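Local coordinates for protein beta-N-acetylhexosaminidase (Arthrobacter aurescens, PDB 3RCN) that probably hydrolyses terminal non-reducing N-acetyl-D-hexosamine residues from N-acetyl-beta-D-hexosaminides, at residues 344-347 with 348-352; 411-415 with 416-420; 492-495 with 496-499; 500-503 with 504-508. All coordinates share one frame; numbering follows the deposited sequence.

Interaction 1 (344-347 with 348-352); sequences HSWF and VGQLA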
loop_
_atom_site.group_PDB
_atom_site.type_symbol
_atom_site.label_atom_id
_atom_site.label_comp_id
_atom_site.label_asym_id
_atom_site.label_seq_id
_atom_site.Cartn_x
_atom_site.Cartn_y
_atom_site.Cartn_z
ATOM N N HIS A 344 14.384 -11.955 -35.889
ATOM C CA HIS A 344 14.409 -11.263 -34.612
ATOM C C HIS A 344 14.677 -9.772 -34.832
ATOM O O HIS A 344 13.907 -8.906 -34.398
ATOM C CB HIS A 344 15.491 -11.879 -33.727
ATOM C CG HIS A 344 15.565 -11.280 -32.360
ATOM N ND1 HIS A 344 15.254 -9.963 -32.108
ATOM C CD2 HIS A 344 15.910 -11.823 -31.169
ATOM C CE1 HIS A 344 15.408 -9.716 -30.819
ATOM N NE2 HIS A 344 15.808 -10.827 -30.229
ATOM N N SER A 345 15.776 -9.481 -35.520
ATOM C CA SER A 345 16.152 -8.110 -35.799
ATOM C C SER A 345 15.060 -7.436 -36.613
ATOM O O SER A 345 14.706 -6.283 -36.376
ATOM C CB SER A 345 17.470 -8.078 -36.560
ATOM O OG SER A 345 17.902 -6.741 -36.733
ATOM N N TRP A 346 14.515 -8.176 -37.568
ATOM C CA TRP A 346 13.501 -7.637 -38.453
ATOM C C TRP A 346 12.214 -7.263 -37.705
ATOM O O TRP A 346 11.641 -6.193 -37.934
ATOM C CB TRP A 346 13.186 -8.645 -39.561
ATOM C CG TRP A 346 12.084 -8.189 -40.443
ATOM C CD1 TRP A 346 12.175 -7.271 -41.446
ATOM C CD2 TRP A 346 10.714 -8.615 -40.409
ATOM N NE1 TRP A 346 10.946 -7.097 -42.040
ATOM C CE2 TRP A 346 10.033 -7.906 -41.425
ATOM C CE3 TRP A 346 9.999 -9.524 -39.624
ATOM C CZ2 TRP A 346 8.672 -8.078 -41.675
ATOM C CZ3 TRP A 346 8.639 -9.700 -39.879
ATOM C CH2 TRP A 346 7.992 -8.975 -40.892
ATOM N N PHE A 347 11.759 -8.159 -36.829
ATOM C CA PHE A 347 10.485 -7.987 -36.127
ATOM C C PHE A 347 10.519 -6.761 -35.230
ATOM O O PHE A 347 9.628 -5.925 -35.271
ATOM C CB PHE A 347 10.162 -9.222 -35.286
ATOM C CG PHE A 347 8.783 -9.210 -34.697
ATOM C CD1 PHE A 347 7.665 -9.349 -35.507
ATOM C CD2 PHE A 347 8.597 -9.057 -33.332
ATOM C CE1 PHE A 347 6.384 -9.340 -34.965
ATOM C CE2 PHE A 347 7.324 -9.042 -32.786
ATOM C CZ PHE A 347 6.215 -9.190 -33.606
ATOM N N VAL A 348 11.563 -6.665 -34.420
ATOM C CA VAL A 348 11.725 -5.550 -33.511
ATOM C C VAL A 348 11.860 -4.236 -34.286
ATOM O O VAL A 348 11.314 -3.204 -33.879
ATOM C CB VAL A 348 12.943 -5.794 -32.594
ATOM C CG1 VAL A 348 13.287 -4.562 -31.793
ATOM C CG2 VAL A 348 12.683 -7.003 -31.680
ATOM N N GLY A 349 12.570 -4.284 -35.413
ATOM C CA GLY A 349 12.779 -3.107 -36.243
ATOM C C GLY A 349 11.483 -2.575 -36.815
ATOM O O GLY A 349 11.262 -1.370 -36.815
ATOM N N GLN A 350 10.626 -3.472 -37.302
ATOM C CA GLN A 350 9.303 -3.081 -37.793
ATOM C C GLN A 350 8.493 -2.385 -36.700
ATOM O O GLN A 350 7.854 -1.355 -36.934
ATOM C CB GLN A 350 8.520 -4.283 -38.324
ATOM C CG GLN A 350 9.099 -4.935 -39.574
ATOM C CD GLN A 350 9.178 -4.001 -40.772
ATOM O OE1 GLN A 350 10.271 -3.571 -41.156
ATOM N NE2 GLN A 350 8.025 -3.688 -41.375
ATOM N N LEU A 351 8.518 -2.942 -35.498
ATOM C CA LEU A 351 7.847 -2.277 -34.396
ATOM C C LEU A 351 8.533 -0.954 -34.043
ATOM O O LEU A 351 7.861 0.050 -33.807
ATOM C CB LEU A 351 7.736 -3.204 -33.194
ATOM C CG LEU A 351 6.812 -4.402 -33.429
ATOM C CD1 LEU A 351 6.842 -5.316 -32.227
ATOM C CD2 LEU A 351 5.382 -3.957 -33.765
ATOM N N ALA A 352 9.864 -0.946 -34.035
ATOM C CA ALA A 352 10.601 0.298 -33.787
ATOM C C ALA A 352 10.209 1.382 -34.783
ATOM O O ALA A 352 10.116 2.562 -34.427
ATOM C CB ALA A 352 12.112 0.068 -33.805
HETATM O O HOH W 1 12.808 -4.376 -39.813
#
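Q350 lies one helical turn beyond W346 and spreads over its indole. From CB, beside the carbonyl oxygens of W346 and F347, the chain runs to CG, 3.3 Å from W346 O. The same CG presses on one face of the indole, 3.9 Å from the centroid of the five-membered ring and 24° off its normal: a CH-pi contact. The bend at chi2 (-61°) carries CD and OE1 back along the pyrrole side, where OE1 stands 3.7 Å from W346 NE1; the amide plane lies 8° from that of the ring. Water 1 donates to Q350 OE1 (3.0 Å) and also to W346 O, which already accepts the backbone N-H of Q350. One residue on, F347 CE2 meets L351 CD1 at 3.8 Å, and L291 of helix 288-304 packs against both of these side chains. H344, at the start of the stretch, has CE1 3.9 Å from V348 CG2, while H344 NE2 is hydrogen-bonded to G314 O, in the neighbourhood of the predicted proton donor E316. These are the i to i+4 pairings of a regular alpha helix, here helix 342-357 of the TIM-barrel catalytic domain.

Interaction 2 (411-415 with 416-420); sequences RQADG and DDEPV. With GOL (glycerol), chain J; SO4 (sulfate ion), chain G.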
loop_
_atom_site.group_PDB
_atom_site.type_symbol
_atom_site.label_atom_id
_atom_site.label_comp_id
_atom_site.label_asym_id
_atom_site.label_seq_id
_atom_site.Cartn_x
_atom_site.Cartn_y
_atom_site.Cartn_z
ATOM N N ARG A 411 20.959 -12.254 -4.373
ATOM C CA ARG A 411 21.224 -12.374 -2.947
ATOM C C ARG A 411 22.215 -11.340 -2.416
ATOM O O ARG A 411 23.198 -11.022 -3.073
ATOM C CB ARG A 411 21.741 -13.773 -2.650
ATOM C CG ARG A 411 23.103 -14.064 -3.229
ATOM C CD ARG A 411 23.124 -15.488 -3.728
ATOM N NE ARG A 411 24.346 -15.817 -4.453
ATOM C CZ ARG A 411 25.282 -16.640 -3.998
ATOM N NH1 ARG A 411 25.140 -17.218 -2.813
ATOM N NH2 ARG A 411 26.351 -16.891 -4.732
ATOM N N GLN A 412 21.940 -10.827 -1.215
ATOM C CA GLN A 412 22.696 -9.719 -0.633
ATOM C C GLN A 412 23.860 -10.179 0.224
ATOM O O GLN A 412 24.629 -9.367 0.729
ATOM C CB GLN A 412 21.759 -8.828 0.182
ATOM C CG GLN A 412 20.567 -8.407 -0.643
ATOM C CD GLN A 412 19.686 -7.381 0.020
ATOM O OE1 GLN A 412 20.166 -6.404 0.596
ATOM N NE2 GLN A 412 18.375 -7.588 -0.076
ATOM N N ALA A 413 23.989 -11.485 0.399
ATOM C CA ALA A 413 25.111 -12.021 1.154
ATOM C C ALA A 413 25.347 -13.476 0.780
ATOM O O ALA A 413 24.460 -14.135 0.246
ATOM C CB ALA A 413 24.852 -11.882 2.653
ATOM N N ASP A 414 26.537 -13.984 1.060
ATOM C CA ASP A 414 26.788 -15.401 0.854
ATOM C C ASP A 414 26.063 -16.224 1.915
ATOM O O ASP A 414 25.757 -15.726 3.003
ATOM C CB ASP A 414 28.287 -15.696 0.901
ATOM C CG ASP A 414 28.875 -15.500 2.283
ATOM O OD1 ASP A 414 29.887 -16.162 2.599
ATOM O OD2 ASP A 414 28.323 -14.688 3.056
ATOM N N GLY A 415 25.792 -17.486 1.597
ATOM C CA GLY A 415 25.271 -18.412 2.586
ATOM C C GLY A 415 23.804 -18.790 2.503
ATOM O O GLY A 415 23.079 -18.413 1.576
ATOM N N ASP A 416 23.376 -19.567 3.491
ATOM C CA ASP A 416 22.055 -20.178 3.475
ATOM C C ASP A 416 20.970 -19.418 4.253
ATOM O O ASP A 416 19.815 -19.843 4.274
ATOM C CB ASP A 416 22.147 -21.639 3.940
ATOM C CG ASP A 416 23.145 -22.457 3.118
ATOM O OD1 ASP A 416 22.799 -23.583 2.700
ATOM O OD2 ASP A 416 24.278 -21.976 2.896
ATOM N N ASP A 417 21.321 -18.303 4.888
ATOM C CA ASP A 417 20.310 -17.546 5.625
ATOM C C ASP A 417 19.539 -16.485 4.832
ATOM O O ASP A 417 18.518 -15.984 5.295
ATOM C CB ASP A 417 20.890 -16.966 6.905
ATOM C CG ASP A 417 21.020 -18.013 7.994
ATOM O OD1 ASP A 417 20.021 -18.246 8.717
ATOM O OD2 ASP A 417 22.109 -18.621 8.107
ATOM N N GLU A 418 20.003 -16.169 3.629
ATOM C CA GLU A 418 19.274 -15.267 2.747
ATOM C C GLU A 418 18.115 -16.026 2.081
ATOM O O GLU A 418 18.269 -17.182 1.687
ATOM C CB GLU A 418 20.214 -14.674 1.684
ATOM C CG GLU A 418 21.433 -13.926 2.233
ATOM C CD GLU A 418 21.054 -12.787 3.180
ATOM O OE1 GLU A 418 20.183 -11.964 2.809
ATOM O OE2 GLU A 418 21.619 -12.719 4.299
ATOM N N PRO A 419 16.941 -15.386 1.977
ATOM C CA PRO A 419 15.746 -15.993 1.363
ATOM C C PRO A 419 15.844 -16.247 -0.161
ATOM O O PRO A 419 16.197 -15.337 -0.892
ATOM C CB PRO A 419 14.640 -14.964 1.660
ATOM C CG PRO A 419 15.361 -13.675 1.894
ATOM C CD PRO A 419 16.670 -14.045 2.526
ATOM N N VAL A 420 15.489 -17.452 -0.611
ATOM C CA VAL A 420 15.558 -17.852 -2.022
ATOM C C VAL A 420 16.780 -17.280 -2.743
ATOM O O VAL A 420 16.635 -16.453 -3.650
ATOM C CB VAL A 420 14.291 -17.428 -2.790
ATOM C CG1 VAL A 420 14.163 -18.212 -4.095
ATOM C CG2 VAL A 420 13.055 -17.617 -1.923
HETATM C C1 GOL J . 17.107 -11.042 -1.416
HETATM O O1 GOL J . 17.855 -9.991 -1.997
HETATM C C2 GOL J . 16.092 -11.538 -2.437
HETATM O O2 GOL J . 15.042 -10.604 -2.533
HETATM C C3 GOL J . 15.572 -12.943 -2.119
HETATM O O3 GOL J . 15.219 -13.677 -3.295
HETATM S S SO4 G . 28.120 -19.533 -1.030
HETATM O O1 SO4 G . 27.191 -20.404 -0.309
HETATM O O2 SO4 G . 27.845 -18.127 -0.745
HETATM O O3 SO4 G . 29.482 -19.845 -0.609
HETATM O O4 SO4 G . 27.983 -19.754 -2.468
HETATM O O HOH W 2 19.698 -11.608 0.094
#
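The odd thing about the pairing of A413 with E418 is that a glutamate folds back over an alanine and engages the backbone N of Q412, six residues earlier, through a single water. This is an irregular loop of the catalytic TIM-barrel domain, joining strand 397-400 to strand 422-423. E418 is bent at chi2 (-57°), which brings its CG to 3.6 Å from A413 O and lays OE2 beside A413 CB at 3.7 Å. Water 2 completes the closure, donating to E418 OE1 and accepting from Q412 N at 2.7 Å. The charge of E418 has its main partner outside the loop, a salt bridge from OE2 to R514. At the turn G415 has a positive phi of 106°, where a CB would jam against the preceding carbonyl oxygen. Its N-H gives a bent bond to a sulfate ion, probably from the crystallisation liquor, that R411 NH1 approaches and K532 also binds. On the other flank, the amide of Q412 donates through NE2 to F469 O. An alanine in place of Q412 would probably leave F469 O without this donor and remove one polar tie to helix 464-471, leaving the packing of P419. A glycerol, probably from the crystallisation liquor as well, also accepts from Q412 NE2, at its O1, 3.1 Å away.

Interaction 3 (492-495 with 496-499); sequences DEFL and TRLT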
loop_
_atom_site.group_PDB
_atom_site.type_symbol
_atom_site.label_atom_id
_atom_site.label_comp_id
_atom_site.label_asym_id
_atom_site.label_seq_id
_atom_site.Cartn_x
_atom_site.Cartn_y
_atom_site.Cartn_z
ATOM N N ASP A 492 32.666 3.475 4.245
ATOM C CA ASP A 492 32.575 3.546 5.703
ATOM C C ASP A 492 31.863 4.815 6.134
ATOM O O ASP A 492 31.093 4.814 7.093
ATOM C CB ASP A 492 33.958 3.479 6.349
ATOM C CG ASP A 492 34.620 2.129 6.171
ATOM O OD1 ASP A 492 33.902 1.104 6.151
ATOM O OD2 ASP A 492 35.863 2.095 6.040
ATOM N N GLU A 493 32.126 5.896 5.413
ATOM C CA GLU A 493 31.481 7.168 5.688
ATOM C C GLU A 493 29.991 7.068 5.381
ATOM O O GLU A 493 29.154 7.486 6.183
ATOM C CB GLU A 493 32.136 8.274 4.860
ATOM C CG GLU A 493 31.716 9.678 5.243
ATOM C CD GLU A 493 30.382 10.086 4.636
ATOM O OE1 GLU A 493 30.196 9.881 3.409
ATOM O OE2 GLU A 493 29.530 10.615 5.391
ATOM N N PHE A 494 29.677 6.506 4.214
ATOM C CA PHE A 494 28.299 6.274 3.785
ATOM C C PHE A 494 27.484 5.516 4.833
ATOM O O PHE A 494 26.329 5.855 5.081
ATOM C CB PHE A 494 28.285 5.502 2.462
ATOM C CG PHE A 494 26.904 5.148 1.972
ATOM C CD1 PHE A 494 26.109 6.095 1.346
ATOM C CD2 PHE A 494 26.405 3.862 2.130
ATOM C CE1 PHE A 494 24.834 5.773 0.898
ATOM C CE2 PHE A 494 25.129 3.527 1.684
ATOM C CZ PHE A 494 24.343 4.483 1.065
ATOM N N LEU A 495 28.085 4.491 5.435
ATOM C CA LEU A 495 27.403 3.656 6.426
ATOM C C LEU A 495 26.875 4.458 7.594
ATOM O O LEU A 495 25.745 4.259 8.041
ATOM C CB LEU A 495 28.345 2.590 6.970
ATOM C CG LEU A 495 28.337 1.262 6.237
ATOM C CD1 LEU A 495 29.059 0.228 7.082
ATOM C CD2 LEU A 495 26.904 0.843 5.968
ATOM N N THR A 496 27.718 5.352 8.096
ATOM C CA THR A 496 27.371 6.185 9.233
ATOM C C THR A 496 26.174 7.073 8.909
ATOM O O THR A 496 25.339 7.330 9.764
ATOM C CB THR A 496 28.579 7.033 9.708
ATOM O OG1 THR A 496 28.786 8.138 8.819
ATOM C CG2 THR A 496 29.844 6.177 9.753
ATOM N N ARG A 497 26.075 7.543 7.674
ATOM C CA ARG A 497 24.875 8.273 7.289
ATOM C C ARG A 497 23.659 7.340 7.159
ATOM O O ARG A 497 22.541 7.696 7.557
ATOM C CB ARG A 497 25.112 9.077 6.016
ATOM C CG ARG A 497 26.056 10.236 6.245
ATOM C CD ARG A 497 26.238 11.065 4.991
ATOM N NE ARG A 497 27.037 10.369 3.990
ATOM C CZ ARG A 497 26.687 10.236 2.715
ATOM N NH1 ARG A 497 25.542 10.762 2.292
ATOM N NH2 ARG A 497 27.480 9.584 1.867
ATOM N N LEU A 498 23.889 6.142 6.624
ATOM C CA LEU A 498 22.821 5.172 6.407
ATOM C C LEU A 498 22.195 4.770 7.732
ATOM O O LEU A 498 20.993 4.948 7.957
ATOM C CB LEU A 498 23.362 3.933 5.686
ATOM C CG LEU A 498 22.322 2.875 5.324
ATOM C CD1 LEU A 498 21.416 3.383 4.220
ATOM C CD2 LEU A 498 22.987 1.589 4.901
ATOM N N THR A 499 23.033 4.254 8.622
ATOM C CA THR A 499 22.584 3.805 9.931
ATOM C C THR A 499 22.190 4.981 10.824
ATOM O O THR A 499 21.204 4.905 11.552
ATOM C CB THR A 499 23.676 2.992 10.618
ATOM O OG1 THR A 499 24.802 3.839 10.861
ATOM C CG2 THR A 499 24.114 1.845 9.722
#
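E493 and R497 meet in a side-on salt bridge, the i to i+4 pairing of an alpha helix, near the start of helix 491-508. R497 NE reaches E493 OE2 at 2.9 Å and NH2 reaches OE1 at 3.1 Å, both on the syn side. The two planes are nearly parallel, 6° apart, but offset, so that each partner lies out of the other's plane, and both bonds are somewhat bent. The glutamate gets there with CG anti to its N (chi1 -170°) and a turn at chi2, while the arginine bends at chi3. Beyond this pair, R497 NH2 lies 3.8 Å from F494 CD1, near the plane of the ring and at its edge, with the two flat groups almost perpendicular.

Further out, NH2 makes a second salt bridge, to E480 of helix 474-483, and F494 stacks on Y432. An alanine at R497 would probably leave both E493 and E480 without their shared cation and weaken the tie between the two helices. Along the same helix, the threonines turn their hydroxyls back on backbone carbonyls. T499 OG1 and T499 N both donate to L495 O, and T496 OG1 reaches E493 O at 2.7 Å, in the carbonyl plane and on a lone pair.

Interaction 4 (500-503 with 504-508); sequences GAHL and ARLEA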
loop_
_atom_site.group_PDB
_atom_site.type_symbol
_atom_site.label_atom_id
_atom_site.label_comp_id
_atom_site.label_asym_id
_atom_site.label_seq_id
_atom_site.Cartn_x
_atom_site.Cartn_y
_atom_site.Cartn_z
ATOM N N GLY A 500 22.950 6.070 10.749
ATOM C CA GLY A 500 22.694 7.258 11.546
ATOM C C GLY A 500 21.348 7.923 11.307
ATOM O O GLY A 500 20.671 8.296 12.260
ATOM N N ALA A 501 20.961 8.083 10.044
ATOM C CA ALA A 501 19.724 8.792 9.681
ATOM C C ALA A 501 18.779 8.025 8.737
ATOM O O ALA A 501 17.594 7.847 9.034
ATOM C CB ALA A 501 20.013 10.193 9.160
ATOM N N HIS A 502 19.293 7.678 7.557
ATOM C CA HIS A 502 18.482 7.149 6.455
ATOM C C HIS A 502 17.615 5.918 6.727
ATOM O O HIS A 502 16.485 5.841 6.238
ATOM C CB HIS A 502 19.348 6.894 5.226
ATOM C CG HIS A 502 18.585 6.939 3.938
ATOM N ND1 HIS A 502 18.031 8.098 3.449
ATOM C CD2 HIS A 502 18.265 5.959 3.057
ATOM C CE1 HIS A 502 17.412 7.838 2.305
ATOM N NE2 HIS A 502 17.536 6.551 2.052
ATOM N N LEU A 503 18.130 4.948 7.475
ATOM C CA LEU A 503 17.302 3.800 7.831
ATOM C C LEU A 503 16.020 4.266 8.526
ATOM O O LEU A 503 14.959 3.666 8.344
ATOM C CB LEU A 503 18.052 2.817 8.731
ATOM C CG LEU A 503 19.140 1.921 8.135
ATOM C CD1 LEU A 503 19.488 0.842 9.144
ATOM C CD2 LEU A 503 18.714 1.290 6.796
ATOM N N ALA A 504 16.119 5.332 9.320
ATOM C CA ALA A 504 14.951 5.874 10.019
ATOM C C ALA A 504 13.965 6.484 9.034
ATOM O O ALA A 504 12.753 6.440 9.261
ATOM C CB ALA A 504 15.364 6.904 11.049
ATOM N N ARG A 505 14.492 7.052 7.944
ATOM C CA ARG A 505 13.651 7.606 6.877
ATOM C C ARG A 505 12.910 6.499 6.123
ATOM O O ARG A 505 11.717 6.635 5.821
ATOM C CB ARG A 505 14.480 8.418 5.894
ATOM C CG ARG A 505 15.065 9.695 6.449
ATOM C CD ARG A 505 15.932 10.389 5.395
ATOM N NE ARG A 505 16.887 11.305 6.001
ATOM C CZ ARG A 505 18.200 11.243 5.821
ATOM N NH1 ARG A 505 18.719 10.319 5.021
ATOM N NH2 ARG A 505 18.992 12.113 6.430
ATOM N N LEU A 506 13.616 5.409 5.816
ATOM C CA LEU A 506 12.978 4.253 5.193
ATOM C C LEU A 506 11.879 3.665 6.092
ATOM O O LEU A 506 10.808 3.268 5.617
ATOM C CB LEU A 506 14.006 3.177 4.857
ATOM C CG LEU A 506 15.109 3.540 3.860
ATOM C CD1 LEU A 506 15.998 2.347 3.619
ATOM C CD2 LEU A 506 14.548 4.053 2.541
ATOM N N GLU A 507 12.146 3.602 7.392
ATOM C CA GLU A 507 11.139 3.119 8.324
ATOM C C GLU A 507 9.923 4.026 8.282
ATOM O O GLU A 507 8.796 3.555 8.299
ATOM C CB GLU A 507 11.686 3.025 9.747
ATOM C CG GLU A 507 12.634 1.852 9.973
ATOM C CD GLU A 507 13.294 1.883 11.349
ATOM O OE1 GLU A 507 12.627 2.277 12.344
ATOM O OE2 GLU A 507 14.489 1.518 11.434
ATOM N N ALA A 508 10.157 5.327 8.210
ATOM C CA ALA A 508 9.064 6.284 8.221
ATOM C C ALA A 508 8.187 6.176 6.962
ATOM O O ALA A 508 7.001 6.506 6.995
ATOM C CB ALA A 508 9.608 7.710 8.401
#
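L503, H502 and R505 carry most of this contact, in the C-terminal half of alpha helix 491-508, where a wider pi-type turn runs through 500-502. H502 and R505 are three residues apart, and their side chains cross at about a right angle. The arginine is extended from CG to NE, which takes its guanidinium back along the helix to the imidazole: NH1 donates to H502 ND1 at 2.8 Å. The bond lies within a few degrees of both planes although ring and guanidinium are turned 64° from each other. Accepting here means that ND1 carries no proton. The other ring nitrogen, NE2, is hydrogen-bonded to H167, whose ring meets that of H502 steeply. One face of the guanidinium rests on A501 CB, 3.5 Å from NH2, and NH2 itself is hydrogen-bonded to Q9 O, so the arginine links the helix to the N-terminal region of the chain. M166 of helix 154-166 packs against H502, R505 and L506.

L503 works on another flank. Its CD2 has a loose contact with L506 CD1 at 4.3 Å, and E507 CG lies 3.4 Å from L503 O. That carbonyl accepts the backbone N-H of E507, whose carboxylate turns to Y513. L506 CD2 completes the cluster from the far side of H502, 3.9 Å from NE2 of the imidazole.

Following the chain from the N terminus, interaction 1 comes first, on helix 342-357 of the barrel. Interaction 2 follows in the loop between strands 397-400 and 422-423, and is the one contact of the four that draws a loop closed. Interactions 3 and 4 are successive turns of helix 491-508, joined where L498 O and R497 O probably accept from L503 N and H502 N. All four run in series, so none nests in or crosses another. Interaction 1 stands on the opposite side of the chain's centre from 3 and 4, with centres about 46 and 45 Å away, while the centres of interactions 2 and 3 are about 22 Å apart. Helix 491-508 ties the barrel's helices 154-166 and 474-483 to the N-terminal region.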